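Local coordinates for protein (glutathione s-transferase) (Zea mays, PDB 1BYE) that transfers glutathione to electrophilic compounds and detoxifies herbicides in maize, binding here the glutathione conjugate of atrazine, at residues A[1-6]-A[55-60]; A[10-15]-A[168-173]; A[48-53]-A[61-66]. All coordinates share one frame; numbering follows the deposited sequence.

Contact 1 of 3, residues A[1-6]-A[55-60]; sequences APMKLY and PALQDG. With ATA (atrazine glutathione conjugate), chain E.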
loop_
_atom_site.group_PDB
_atom_site.type_symbol
_atom_site.label_atom_id
_atom_site.label_comp_id
_atom_site.label_asym_id
_atom_site.label_seq_id
_atom_site.Cartn_x
_atom_site.Cartn_y
_atom_site.Cartn_z
ATOM N N ALA A 1 -25.653 8.582 -13.732
ATOM C CA ALA A 1 -25.002 7.247 -13.841
ATOM C C ALA A 1 -23.487 7.225 -13.654
ATOM O O ALA A 1 -22.971 6.376 -12.911
ATOM C CB ALA A 1 -25.371 6.576 -15.164
ATOM N N PRO A 2 -22.725 8.098 -14.306
ATOM C CA PRO A 2 -21.408 7.759 -14.827
ATOM C C PRO A 2 -20.220 8.041 -13.927
ATOM O O PRO A 2 -20.166 9.109 -13.300
ATOM C CB PRO A 2 -21.388 8.603 -16.110
ATOM C CG PRO A 2 -22.201 9.815 -15.803
ATOM C CD PRO A 2 -23.245 9.400 -14.807
ATOM N N MET A 3 -19.188 7.193 -13.860
ATOM C CA MET A 3 -18.016 7.482 -13.012
ATOM C C MET A 3 -16.918 8.314 -13.675
ATOM O O MET A 3 -16.460 8.155 -14.816
ATOM C CB MET A 3 -17.411 6.227 -12.370
ATOM C CG MET A 3 -17.867 5.956 -10.941
ATOM S SD MET A 3 -18.161 4.220 -10.535
ATOM C CE MET A 3 -16.912 3.317 -11.407
ATOM N N LYS A 4 -16.464 9.296 -12.889
ATOM C CA LYS A 4 -15.344 10.164 -13.305
ATOM C C LYS A 4 -13.952 9.851 -12.755
ATOM O O LYS A 4 -13.669 9.961 -11.557
ATOM C CB LYS A 4 -15.780 11.571 -12.870
ATOM C CG LYS A 4 -16.419 12.450 -13.917
ATOM C CD LYS A 4 -17.431 13.398 -13.281
ATOM C CE LYS A 4 -18.661 13.568 -14.150
ATOM N NZ LYS A 4 -19.737 12.582 -13.822
ATOM N N LEU A 5 -13.026 9.326 -13.550
ATOM C CA LEU A 5 -11.606 9.147 -13.248
ATOM C C LEU A 5 -10.677 10.284 -13.692
ATOM O O LEU A 5 -10.305 10.322 -14.876
ATOM C CB LEU A 5 -11.113 7.878 -13.989
ATOM C CG LEU A 5 -9.680 7.467 -13.644
ATOM C CD1 LEU A 5 -9.658 7.050 -12.168
ATOM C CD2 LEU A 5 -9.168 6.365 -14.551
ATOM N N TYR A 6 -10.294 11.208 -12.815
ATOM C CA TYR A 6 -9.364 12.276 -13.154
ATOM C C TYR A 6 -7.914 11.830 -13.320
ATOM O O TYR A 6 -7.450 10.821 -12.762
ATOM C CB TYR A 6 -9.445 13.319 -12.001
ATOM C CG TYR A 6 -10.841 13.919 -11.956
ATOM C CD1 TYR A 6 -11.136 15.001 -12.772
ATOM C CD2 TYR A 6 -11.853 13.369 -11.185
ATOM C CE1 TYR A 6 -12.416 15.509 -12.832
ATOM C CE2 TYR A 6 -13.143 13.885 -11.227
ATOM C CZ TYR A 6 -13.411 14.963 -12.042
ATOM O OH TYR A 6 -14.664 15.521 -12.099
ATOM N N PRO A 55 -4.649 9.717 -9.178
ATOM C CA PRO A 55 -6.051 9.871 -9.579
ATOM C C PRO A 55 -6.892 10.453 -8.459
ATOM O O PRO A 55 -6.421 10.522 -7.325
ATOM C CB PRO A 55 -6.414 8.429 -9.926
ATOM C CG PRO A 55 -5.706 7.732 -8.801
ATOM C CD PRO A 55 -4.299 8.291 -8.989
ATOM N N ALA A 56 -8.051 11.065 -8.731
ATOM C CA ALA A 56 -9.218 10.829 -7.864
ATOM C C ALA A 56 -10.417 10.299 -8.626
ATOM O O ALA A 56 -10.764 11.002 -9.592
ATOM C CB ALA A 56 -9.576 12.156 -7.213
ATOM N N LEU A 57 -11.141 9.239 -8.286
ATOM C CA LEU A 57 -12.507 9.020 -8.761
ATOM C C LEU A 57 -13.524 9.981 -8.128
ATOM O O LEU A 57 -13.667 10.138 -6.923
ATOM C CB LEU A 57 -13.097 7.661 -8.548
ATOM C CG LEU A 57 -13.930 6.866 -9.523
ATOM C CD1 LEU A 57 -13.455 6.761 -10.966
ATOM C CD2 LEU A 57 -14.048 5.419 -8.994
ATOM N N GLN A 58 -14.428 10.400 -9.032
ATOM C CA GLN A 58 -15.757 10.856 -8.656
ATOM C C GLN A 58 -16.905 9.909 -9.005
ATOM O O GLN A 58 -17.203 9.616 -10.149
ATOM C CB GLN A 58 -16.234 12.123 -9.319
ATOM C CG GLN A 58 -17.400 12.729 -8.503
ATOM C CD GLN A 58 -17.688 14.022 -9.275
ATOM O OE1 GLN A 58 -17.618 14.015 -10.518
ATOM N NE2 GLN A 58 -17.800 15.125 -8.566
ATOM N N ASP A 59 -17.513 9.484 -7.917
ATOM C CA ASP A 59 -18.737 8.702 -8.080
ATOM C C ASP A 59 -19.768 9.341 -7.153
ATOM O O ASP A 59 -19.573 9.188 -5.949
ATOM C CB ASP A 59 -18.485 7.244 -7.768
ATOM C CG ASP A 59 -19.770 6.459 -7.887
ATOM O OD1 ASP A 59 -20.723 6.867 -7.191
ATOM O OD2 ASP A 59 -19.810 5.481 -8.648
ATOM N N GLY A 60 -20.857 9.830 -7.756
ATOM C CA GLY A 60 -21.949 10.287 -6.867
ATOM C C GLY A 60 -21.494 11.657 -6.351
ATOM O O GLY A 60 -20.977 12.386 -7.191
HETATM N "N'" ATA E . -0.182 6.583 -4.270
HETATM C "CA'" ATA E . -1.085 7.673 -4.749
HETATM C "CB'" ATA E . -0.312 8.965 -5.026
HETATM C "CG'" ATA E . -0.381 9.400 -6.494
HETATM C "CC'" ATA E . -1.782 7.250 -6.051
HETATM O "O1'" ATA E . -2.632 8.028 -6.526
HETATM O "O2'" ATA E . -1.526 6.117 -6.499
HETATM C "C'" ATA E . 1.018 9.582 -7.075
HETATM O "O'" ATA E . 1.889 8.788 -6.679
HETATM N N5 ATA E . 5.277 10.962 -14.471
HETATM C C6 ATA E . 4.566 9.853 -14.684
HETATM N N1 ATA E . 3.993 9.115 -13.740
HETATM C C2 ATA E . 3.737 9.806 -12.607
HETATM N N3 ATA E . 4.092 11.101 -12.428
HETATM C C4 ATA E . 5.113 11.463 -13.232
HETATM N N ATA E . 1.087 9.982 -8.361
HETATM C CA ATA E . 2.423 10.176 -8.940
HETATM C C ATA E . 2.458 11.423 -9.836
HETATM O O ATA E . 2.864 11.281 -10.997
HETATM C CB ATA E . 2.861 8.950 -9.781
HETATM S SG ATA E . 2.522 9.121 -11.550
HETATM N N7 ATA E . 6.154 12.476 -12.852
HETATM N N11 ATA E . 4.322 9.503 -16.108
HETATM C C12 ATA E . 5.243 10.328 -16.962
HETATM C C13 ATA E . 4.904 10.141 -18.453
HETATM C C8 ATA E . 6.722 13.282 -13.982
HETATM C C9 ATA E . 6.312 12.717 -15.357
HETATM C C10 ATA E . 6.458 14.804 -13.995
HETATM N ND ATA E . 1.586 12.358 -9.474
HETATM C CAD ATA E . 2.002 13.743 -9.342
HETATM C CD ATA E . 1.374 14.451 -8.155
HETATM O OD ATA E . 0.464 15.287 -8.361
HETATM O "OT'" ATA E . 1.907 14.296 -7.028
#
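Lys-4 O is approached by two groups of the neighbouring strand. The N-H of Gln-58 bonds to it in the carbonyl plane, with Gln-58 N 2.7 Å from Lys-4 O and an N-H...O angle of 165°. Leu-57 CA adds a CA-H...O contact to the same oxygen. The answering bond, Lys-4 N to Gln-58 O at 2.9 Å, makes this a hydrogen-bonded antiparallel pair in the central sheet of the thioredoxin-like domain, where strands 3-5 and 57-59 run at 168° to each other. Toward the ligand the pairing slackens: Tyr-6 N lies 3.3 Å from Ala-56 O, above the carbonyl plane.

Side chains alternate across the sheet. Lys-4 and Gln-58 lie alongside each other on one face, with Lys-4 CB 3.6 Å from Gln-58 CB. Leu-5 and Leu-57, a non-hydrogen-bonded pair, occupy the other and meet helices 14-23 and 67-78 through Cys-17, Ala-18 and Tyr-73. The Tyr-6 ring turns its edge to Ala-56 O in its own plane and has a cation-pi partner in Arg-48. Pro-55, preceded by a cis peptide as is usual in this fold, borders the pocket beside the alpha-carboxylate of the conjugate's glutamyl end, near ATA O1'. With its CG anti to the backbone N (chi1 -173°), Leu-5 has its CD1 methyl alongside the Pro-55 ring, Leu-5 CD1 lying 4.2 Å from Pro-55 CB.

Contact 2 of 3, residues A[10-15]-A[168-173]; sequences MSWNLT and VSVTLC. With ATA (atrazine glutathione conjugate), chain E.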
loop_
_atom_site.group_PDB
_atom_site.type_symbol
_atom_site.label_atom_id
_atom_site.label_comp_id
_atom_site.label_asym_id
_atom_site.label_seq_id
_atom_site.Cartn_x
_atom_site.Cartn_y
_atom_site.Cartn_z
ATOM N N MET A 10 -0.742 9.182 -18.643
ATOM C CA MET A 10 0.695 8.950 -18.665
ATOM C C MET A 10 1.144 8.475 -17.257
ATOM O O MET A 10 2.206 7.833 -17.167
ATOM C CB MET A 10 1.565 10.156 -19.048
ATOM C CG MET A 10 1.755 11.072 -17.862
ATOM S SD MET A 10 2.572 12.633 -18.231
ATOM C CE MET A 10 1.598 13.543 -17.010
ATOM N N SER A 11 0.403 8.961 -16.257
ATOM C CA SER A 11 0.450 8.345 -14.963
ATOM C C SER A 11 0.047 6.886 -15.027
ATOM O O SER A 11 -0.482 6.514 -16.079
ATOM C CB SER A 11 -0.353 9.115 -13.911
ATOM O OG SER A 11 -0.660 8.131 -12.917
ATOM N N TRP A 12 0.631 6.012 -14.204
ATOM C CA TRP A 12 0.483 4.558 -14.376
ATOM C C TRP A 12 -0.209 4.139 -13.070
ATOM O O TRP A 12 -0.662 3.011 -13.018
ATOM C CB TRP A 12 1.610 3.554 -14.509
ATOM C CG TRP A 12 2.828 3.809 -13.666
ATOM C CD1 TRP A 12 3.147 3.244 -12.466
ATOM C CD2 TRP A 12 3.883 4.736 -13.970
ATOM N NE1 TRP A 12 4.294 3.796 -11.992
ATOM C CE2 TRP A 12 4.783 4.694 -12.896
ATOM C CE3 TRP A 12 4.123 5.606 -15.033
ATOM C CZ2 TRP A 12 5.937 5.476 -12.845
ATOM C CZ3 TRP A 12 5.272 6.390 -14.981
ATOM C CH2 TRP A 12 6.151 6.314 -13.895
ATOM N N ASN A 13 -0.321 5.153 -12.205
ATOM C CA ASN A 13 -1.265 5.002 -11.095
ATOM C C ASN A 13 -2.678 5.042 -11.683
ATOM O O ASN A 13 -3.566 4.204 -11.494
ATOM C CB ASN A 13 -1.027 6.107 -10.092
ATOM C CG ASN A 13 -0.063 5.680 -8.962
ATOM O OD1 ASN A 13 0.169 4.468 -8.872
ATOM N ND2 ASN A 13 0.364 6.716 -8.221
ATOM N N LEU A 14 -2.796 6.047 -12.559
ATOM C CA LEU A 14 -4.072 6.411 -13.122
ATOM C C LEU A 14 -4.470 5.282 -14.060
ATOM O O LEU A 14 -5.604 4.795 -14.009
ATOM C CB LEU A 14 -4.027 7.752 -13.873
ATOM C CG LEU A 14 -5.316 7.650 -14.752
ATOM C CD1 LEU A 14 -6.264 8.791 -14.477
ATOM C CD2 LEU A 14 -5.007 7.440 -16.205
ATOM N N THR A 15 -3.549 4.810 -14.901
ATOM C CA THR A 15 -3.953 3.648 -15.671
ATOM C C THR A 15 -4.165 2.415 -14.808
ATOM O O THR A 15 -4.331 1.356 -15.481
ATOM C CB THR A 15 -2.933 3.262 -16.757
ATOM O OG1 THR A 15 -1.657 3.222 -16.121
ATOM C CG2 THR A 15 -3.036 4.272 -17.883
ATOM N N VAL A 168 -1.049 -4.642 -13.912
ATOM C CA VAL A 168 -1.131 -4.777 -15.374
ATOM C C VAL A 168 -0.502 -3.536 -15.998
ATOM O O VAL A 168 0.251 -3.460 -16.952
ATOM C CB VAL A 168 -2.621 -4.854 -15.762
ATOM C CG1 VAL A 168 -2.797 -4.742 -17.264
ATOM C CG2 VAL A 168 -3.228 -6.152 -15.257
ATOM N N SER A 169 -0.911 -2.443 -15.391
ATOM C CA SER A 169 -0.488 -1.072 -15.580
ATOM C C SER A 169 1.005 -0.999 -15.780
ATOM O O SER A 169 1.389 -0.645 -16.895
ATOM C CB SER A 169 -0.985 -0.323 -14.335
ATOM O OG SER A 169 -1.020 1.058 -14.477
ATOM N N VAL A 170 1.795 -1.393 -14.783
ATOM C CA VAL A 170 3.220 -1.045 -14.687
ATOM C C VAL A 170 4.027 -2.035 -15.522
ATOM O O VAL A 170 5.047 -1.723 -16.171
ATOM C CB VAL A 170 3.756 -1.134 -13.268
ATOM C CG1 VAL A 170 3.176 -0.052 -12.376
ATOM C CG2 VAL A 170 3.441 -2.518 -12.654
ATOM N N THR A 171 3.442 -3.265 -15.550
ATOM C CA THR A 171 4.004 -4.221 -16.498
ATOM C C THR A 171 3.860 -3.706 -17.920
ATOM O O THR A 171 4.767 -3.968 -18.707
ATOM C CB THR A 171 3.445 -5.635 -16.395
ATOM O OG1 THR A 171 3.266 -5.953 -15.004
ATOM C CG2 THR A 171 4.310 -6.578 -17.234
ATOM N N LEU A 172 2.874 -2.847 -18.199
ATOM C CA LEU A 172 2.679 -2.476 -19.587
ATOM C C LEU A 172 3.826 -1.528 -19.894
ATOM O O LEU A 172 4.574 -1.762 -20.820
ATOM C CB LEU A 172 1.348 -1.760 -19.827
ATOM C CG LEU A 172 0.097 -2.647 -19.803
ATOM C CD1 LEU A 172 -1.091 -1.813 -19.368
ATOM C CD2 LEU A 172 -0.050 -3.352 -21.135
ATOM N N CYS A 173 3.864 -0.509 -19.030
ATOM C CA CYS A 173 4.908 0.530 -19.063
ATOM C C CYS A 173 6.284 -0.117 -19.116
ATOM O O CYS A 173 7.131 0.078 -19.988
ATOM C CB CYS A 173 4.720 1.273 -17.751
ATOM S SG CYS A 173 3.538 2.652 -17.742
HETATM N "N'" ATA E . -0.182 6.583 -4.270
HETATM C "CA'" ATA E . -1.085 7.673 -4.749
HETATM C "CB'" ATA E . -0.312 8.965 -5.026
HETATM C "CG'" ATA E . -0.381 9.400 -6.494
HETATM C "CC'" ATA E . -1.782 7.250 -6.051
HETATM O "O1'" ATA E . -2.632 8.028 -6.526
HETATM O "O2'" ATA E . -1.526 6.117 -6.499
HETATM C "C'" ATA E . 1.018 9.582 -7.075
HETATM O "O'" ATA E . 1.889 8.788 -6.679
HETATM N N5 ATA E . 5.277 10.962 -14.471
HETATM C C6 ATA E . 4.566 9.853 -14.684
HETATM N N1 ATA E . 3.993 9.115 -13.740
HETATM C C2 ATA E . 3.737 9.806 -12.607
HETATM N N3 ATA E . 4.092 11.101 -12.428
HETATM C C4 ATA E . 5.113 11.463 -13.232
HETATM N N ATA E . 1.087 9.982 -8.361
HETATM C CA ATA E . 2.423 10.176 -8.940
HETATM C C ATA E . 2.458 11.423 -9.836
HETATM O O ATA E . 2.864 11.281 -10.997
HETATM C CB ATA E . 2.861 8.950 -9.781
HETATM S SG ATA E . 2.522 9.121 -11.550
HETATM N N7 ATA E . 6.154 12.476 -12.852
HETATM N N11 ATA E . 4.322 9.503 -16.108
HETATM C C12 ATA E . 5.243 10.328 -16.962
HETATM C C13 ATA E . 4.904 10.141 -18.453
HETATM C C8 ATA E . 6.722 13.282 -13.982
HETATM C C9 ATA E . 6.312 12.717 -15.357
HETATM C C10 ATA E . 6.458 14.804 -13.995
HETATM N ND ATA E . 1.586 12.358 -9.474
HETATM C CAD ATA E . 2.002 13.743 -9.342
HETATM C CD ATA E . 1.374 14.451 -8.155
HETATM O OD ATA E . 0.464 15.287 -8.361
HETATM O "OT'" ATA E . 1.907 14.296 -7.028
#
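The Trp-12 indole separates helix 168-176 from the bound conjugate. The triazine nitrogen N1 lies over one face, 3.3 Å from Trp-12 CZ3. This is the domain interface of the glutathione transferase fold: the loop entering helix 14-23 of the thioredoxin-like domain meets the all-helical C-terminal domain, and the pocket lies beside the junction. Val-170 and Cys-173 approach obliquely from the side of the ring plane away from the triazine, the Val-170 branch ending in CG1 crossing the tryptophan side chain at about a right angle near CD1. The Cys-173 sulfur makes an oblique sulfur-aromatic contact, SG standing 5.0 Å from the centroid of the five-membered ring and 52° off its normal. At the pyrrole end, Trp-12 NE1 hydrogen-bonds to Asn-110 OD1, which would help hold the indole's rotation.

Beside the indole, at the backbone of Trp-12, the joint is polar and buried. Ser-169 OG donates to the backbone carbonyl Trp-12 O; its first torsion, anti to the backbone N (chi1 -163°), sets the hydroxyl where it meets that oxygen. Thr-15 OG1 lies 2.8 Å from Ser-169 OG, so both hydroxyls gather where helix 14-23 begins. Ser-11 caps this helix start, its OG accepting from Leu-14 N at 3.0 Å and weakly from Asn-13 N, while the same hydroxyl faces the conjugate's sulfur, with Ser-11 OG 3.6 Å from ATA SG. The Met-10 side chain packs on the ethyl end of the atrazine part, ATA C13, and the Met-10 backbone carbonyl takes the nearly straight bond from the ethylamino nitrogen: ATA N11 to Met-10 O, 2.9 Å, with an N-H...O angle of 169°.

Contact 3 of 3, residues A[48-53]-A[61-66]; sequences RNPFGQ and DLYLFE. With ATA (atrazine glutathione conjugate), chain E.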
loop_
_atom_site.group_PDB
_atom_site.type_symbol
_atom_site.label_atom_id
_atom_site.label_comp_id
_atom_site.label_asym_id
_atom_site.label_seq_id
_atom_site.Cartn_x
_atom_site.Cartn_y
_atom_site.Cartn_z
ATOM N N ARG A 48 -11.484 16.791 -4.891
ATOM C CA ARG A 48 -11.384 15.394 -5.269
ATOM C C ARG A 48 -10.199 14.648 -4.688
ATOM O O ARG A 48 -10.243 13.412 -4.673
ATOM C CB ARG A 48 -11.306 15.233 -6.786
ATOM C CG ARG A 48 -12.223 16.196 -7.530
ATOM C CD ARG A 48 -11.627 16.363 -8.934
ATOM N NE ARG A 48 -12.288 17.460 -9.608
ATOM C CZ ARG A 48 -11.950 18.049 -10.733
ATOM N NH1 ARG A 48 -10.869 17.674 -11.387
ATOM N NH2 ARG A 48 -12.710 19.049 -11.150
ATOM N N ASN A 49 -9.215 15.343 -4.181
ATOM C CA ASN A 49 -8.029 14.857 -3.494
ATOM C C ASN A 49 -7.290 16.041 -2.857
ATOM O O ASN A 49 -6.730 16.916 -3.546
ATOM C CB ASN A 49 -7.079 14.204 -4.515
ATOM C CG ASN A 49 -5.947 13.479 -3.813
ATOM O OD1 ASN A 49 -5.573 13.856 -2.698
ATOM N ND2 ASN A 49 -5.475 12.414 -4.450
ATOM N N PRO A 50 -7.243 16.103 -1.528
ATOM C CA PRO A 50 -6.769 17.299 -0.832
ATOM C C PRO A 50 -5.254 17.467 -0.925
ATOM O O PRO A 50 -4.675 18.565 -0.831
ATOM C CB PRO A 50 -7.258 17.130 0.587
ATOM C CG PRO A 50 -7.589 15.685 0.736
ATOM C CD PRO A 50 -7.842 15.110 -0.625
ATOM N N PHE A 51 -4.562 16.352 -1.156
ATOM C CA PHE A 51 -3.150 16.348 -1.450
ATOM C C PHE A 51 -2.747 17.070 -2.720
ATOM O O PHE A 51 -1.836 17.913 -2.680
ATOM C CB PHE A 51 -2.671 14.881 -1.475
ATOM C CG PHE A 51 -2.886 14.327 -0.080
ATOM C CD1 PHE A 51 -2.430 15.022 1.035
ATOM C CD2 PHE A 51 -3.578 13.147 0.082
ATOM C CE1 PHE A 51 -2.645 14.535 2.295
ATOM C CE2 PHE A 51 -3.807 12.695 1.361
ATOM C CZ PHE A 51 -3.339 13.367 2.471
ATOM N N GLY A 52 -3.428 16.761 -3.823
ATOM C CA GLY A 52 -3.073 17.480 -5.044
ATOM C C GLY A 52 -2.481 16.446 -5.993
ATOM O O GLY A 52 -1.474 16.716 -6.661
ATOM N N GLN A 53 -3.088 15.227 -5.972
ATOM C CA GLN A 53 -2.770 14.349 -7.097
ATOM C C GLN A 53 -3.778 13.392 -7.710
ATOM O O GLN A 53 -4.791 12.963 -7.207
ATOM C CB GLN A 53 -1.525 13.484 -6.691
ATOM C CG GLN A 53 -1.102 13.586 -5.275
ATOM C CD GLN A 53 -0.428 12.634 -4.387
ATOM O OE1 GLN A 53 0.748 12.347 -4.609
ATOM N NE2 GLN A 53 -1.103 12.178 -3.329
ATOM N N ASP A 61 -21.570 11.905 -5.055
ATOM C CA ASP A 61 -20.880 13.078 -4.497
ATOM C C ASP A 61 -19.724 12.609 -3.600
ATOM O O ASP A 61 -19.021 13.337 -2.891
ATOM C CB ASP A 61 -21.827 14.017 -3.768
ATOM C CG ASP A 61 -22.528 13.412 -2.571
ATOM O OD1 ASP A 61 -22.948 12.235 -2.640
ATOM O OD2 ASP A 61 -22.686 14.097 -1.534
ATOM N N LEU A 62 -19.485 11.309 -3.740
ATOM C CA LEU A 62 -18.370 10.612 -3.119
ATOM C C LEU A 62 -17.079 10.748 -3.907
ATOM O O LEU A 62 -17.013 10.230 -5.035
ATOM C CB LEU A 62 -18.812 9.132 -3.025
ATOM C CG LEU A 62 -17.957 8.209 -2.183
ATOM C CD1 LEU A 62 -17.904 8.738 -0.748
ATOM C CD2 LEU A 62 -18.474 6.777 -2.159
ATOM N N TYR A 63 -16.032 11.384 -3.367
ATOM C CA TYR A 63 -14.696 11.197 -3.975
ATOM C C TYR A 63 -13.775 10.222 -3.260
ATOM O O TYR A 63 -13.671 9.986 -2.049
ATOM C CB TYR A 63 -14.079 12.589 -4.211
ATOM C CG TYR A 63 -13.740 13.267 -2.905
ATOM C CD1 TYR A 63 -14.721 13.844 -2.110
ATOM C CD2 TYR A 63 -12.436 13.257 -2.427
ATOM C CE1 TYR A 63 -14.403 14.430 -0.892
ATOM C CE2 TYR A 63 -12.097 13.857 -1.229
ATOM C CZ TYR A 63 -13.090 14.432 -0.464
ATOM O OH TYR A 63 -12.771 15.026 0.734
ATOM N N LEU A 64 -13.174 9.312 -4.045
ATOM C CA LEU A 64 -11.975 8.569 -3.658
ATOM C C LEU A 64 -10.680 9.105 -4.259
ATOM O O LEU A 64 -10.625 9.902 -5.204
ATOM C CB LEU A 64 -12.215 7.108 -4.030
ATOM C CG LEU A 64 -13.571 6.527 -3.640
ATOM C CD1 LEU A 64 -13.610 5.030 -3.949
ATOM C CD2 LEU A 64 -13.909 6.746 -2.173
ATOM N N PHE A 65 -9.551 8.767 -3.656
ATOM C CA PHE A 65 -8.233 8.732 -4.252
ATOM C C PHE A 65 -7.364 7.598 -3.691
ATOM O O PHE A 65 -7.637 6.763 -2.814
ATOM C CB PHE A 65 -7.439 10.036 -4.010
ATOM C CG PHE A 65 -7.475 10.496 -2.583
ATOM C CD1 PHE A 65 -6.735 9.886 -1.603
ATOM C CD2 PHE A 65 -8.300 11.549 -2.212
ATOM C CE1 PHE A 65 -6.877 10.280 -0.278
ATOM C CE2 PHE A 65 -8.436 11.937 -0.891
ATOM C CZ PHE A 65 -7.755 11.280 0.099
ATOM N N GLU A 66 -6.100 7.685 -4.122
ATOM C CA GLU A 66 -5.202 6.567 -4.017
ATOM C C GLU A 66 -5.634 5.408 -4.903
ATOM O O GLU A 66 -6.634 4.737 -4.619
ATOM C CB GLU A 66 -5.154 6.032 -2.575
ATOM C CG GLU A 66 -4.742 7.015 -1.481
ATOM C CD GLU A 66 -3.412 7.624 -1.865
ATOM O OE1 GLU A 66 -2.563 6.766 -2.217
ATOM O OE2 GLU A 66 -3.249 8.852 -1.835
HETATM N "N'" ATA E . -0.182 6.583 -4.270
HETATM C "CA'" ATA E . -1.085 7.673 -4.749
HETATM C "CB'" ATA E . -0.312 8.965 -5.026
HETATM C "CG'" ATA E . -0.381 9.400 -6.494
HETATM C "CC'" ATA E . -1.782 7.250 -6.051
HETATM O "O1'" ATA E . -2.632 8.028 -6.526
HETATM O "O2'" ATA E . -1.526 6.117 -6.499
HETATM C "C'" ATA E . 1.018 9.582 -7.075
HETATM O "O'" ATA E . 1.889 8.788 -6.679
HETATM N N5 ATA E . 5.277 10.962 -14.471
HETATM C C6 ATA E . 4.566 9.853 -14.684
HETATM N N1 ATA E . 3.993 9.115 -13.740
HETATM C C2 ATA E . 3.737 9.806 -12.607
HETATM N N3 ATA E . 4.092 11.101 -12.428
HETATM C C4 ATA E . 5.113 11.463 -13.232
HETATM N N ATA E . 1.087 9.982 -8.361
HETATM C CA ATA E . 2.423 10.176 -8.940
HETATM C C ATA E . 2.458 11.423 -9.836
HETATM O O ATA E . 2.864 11.281 -10.997
HETATM C CB ATA E . 2.861 8.950 -9.781
HETATM S SG ATA E . 2.522 9.121 -11.550
HETATM N N7 ATA E . 6.154 12.476 -12.852
HETATM N N11 ATA E . 4.322 9.503 -16.108
HETATM C C12 ATA E . 5.243 10.328 -16.962
HETATM C C13 ATA E . 4.904 10.141 -18.453
HETATM C C8 ATA E . 6.722 13.282 -13.982
HETATM C C9 ATA E . 6.312 12.717 -15.357
HETATM C C10 ATA E . 6.458 14.804 -13.995
HETATM N ND ATA E . 1.586 12.358 -9.474
HETATM C CAD ATA E . 2.002 13.743 -9.342
HETATM C CD ATA E . 1.374 14.451 -8.155
HETATM O OD ATA E . 0.464 15.287 -8.361
HETATM O "OT'" ATA E . 1.907 14.296 -7.028
#
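The Asn-49 amide lies stacked against one face of the Phe-65 ring, the two planes only 20° apart, with Asn-49 OD1 3.6 Å from Phe-65 CD2 and offset toward the rim. The loop 48-53 thus packs on the outer edge of the thioredoxin-like domain's beta hairpin 57-63 and its continuation into the glutathione pocket. Phe-51 presents its edge to the same face of Phe-65, farther along the ring, in an offset edge-to-face pair, centroids 5.9 Å apart and planes at 72°. The Pro-50 side chain crosses that of Phe-65 at about a right angle, its CD meeting Phe-65 CE2 obliquely, and Arg-48 O sits at the ring edge in plane. The amide is held by weak bonds at both ends, Phe-51 N to Asn-49 OD1 (3.1 Å) and Asn-49 ND2 to Gln-53 O (2.9 Å).

Replacing Phe-65 with an alanine would probably leave the Asn-49 amide and the Phe-51 edge without the ring they pack on, letting the loop shift near the pocket. The contact also forms part of the dimer interface: Val-96 of the second subunit packs on Phe-65, and Gln-104 of that subunit bonds to Glu-66 OE2. The other carboxylate oxygen faces the conjugate's glutamyl end, Glu-66 OE1 lying 3.1 Å from ATA N'.

From the N terminus, strand 3-5 comes first, and contact 1 closes the loop back to it when residues 55-60 pair alongside. Residues 10-15 follow and are joined much later by 168-173, so contact 2 closes by far the longest loop and crosses contact 1. Residues 48-53 meet 61-66 in contact 3, a short loop that also crosses contact 1 and is nested inside contact 2. Contacts 1 and 3 share one sheet, with Leu-57 O 3.0 Å from Leu-64 N as a probable hydrogen bond, and both lie in the N-terminal domain; contact 2 joins that domain to the helical one. Contacts 2 and 3 do not touch, yet all three reach the conjugate.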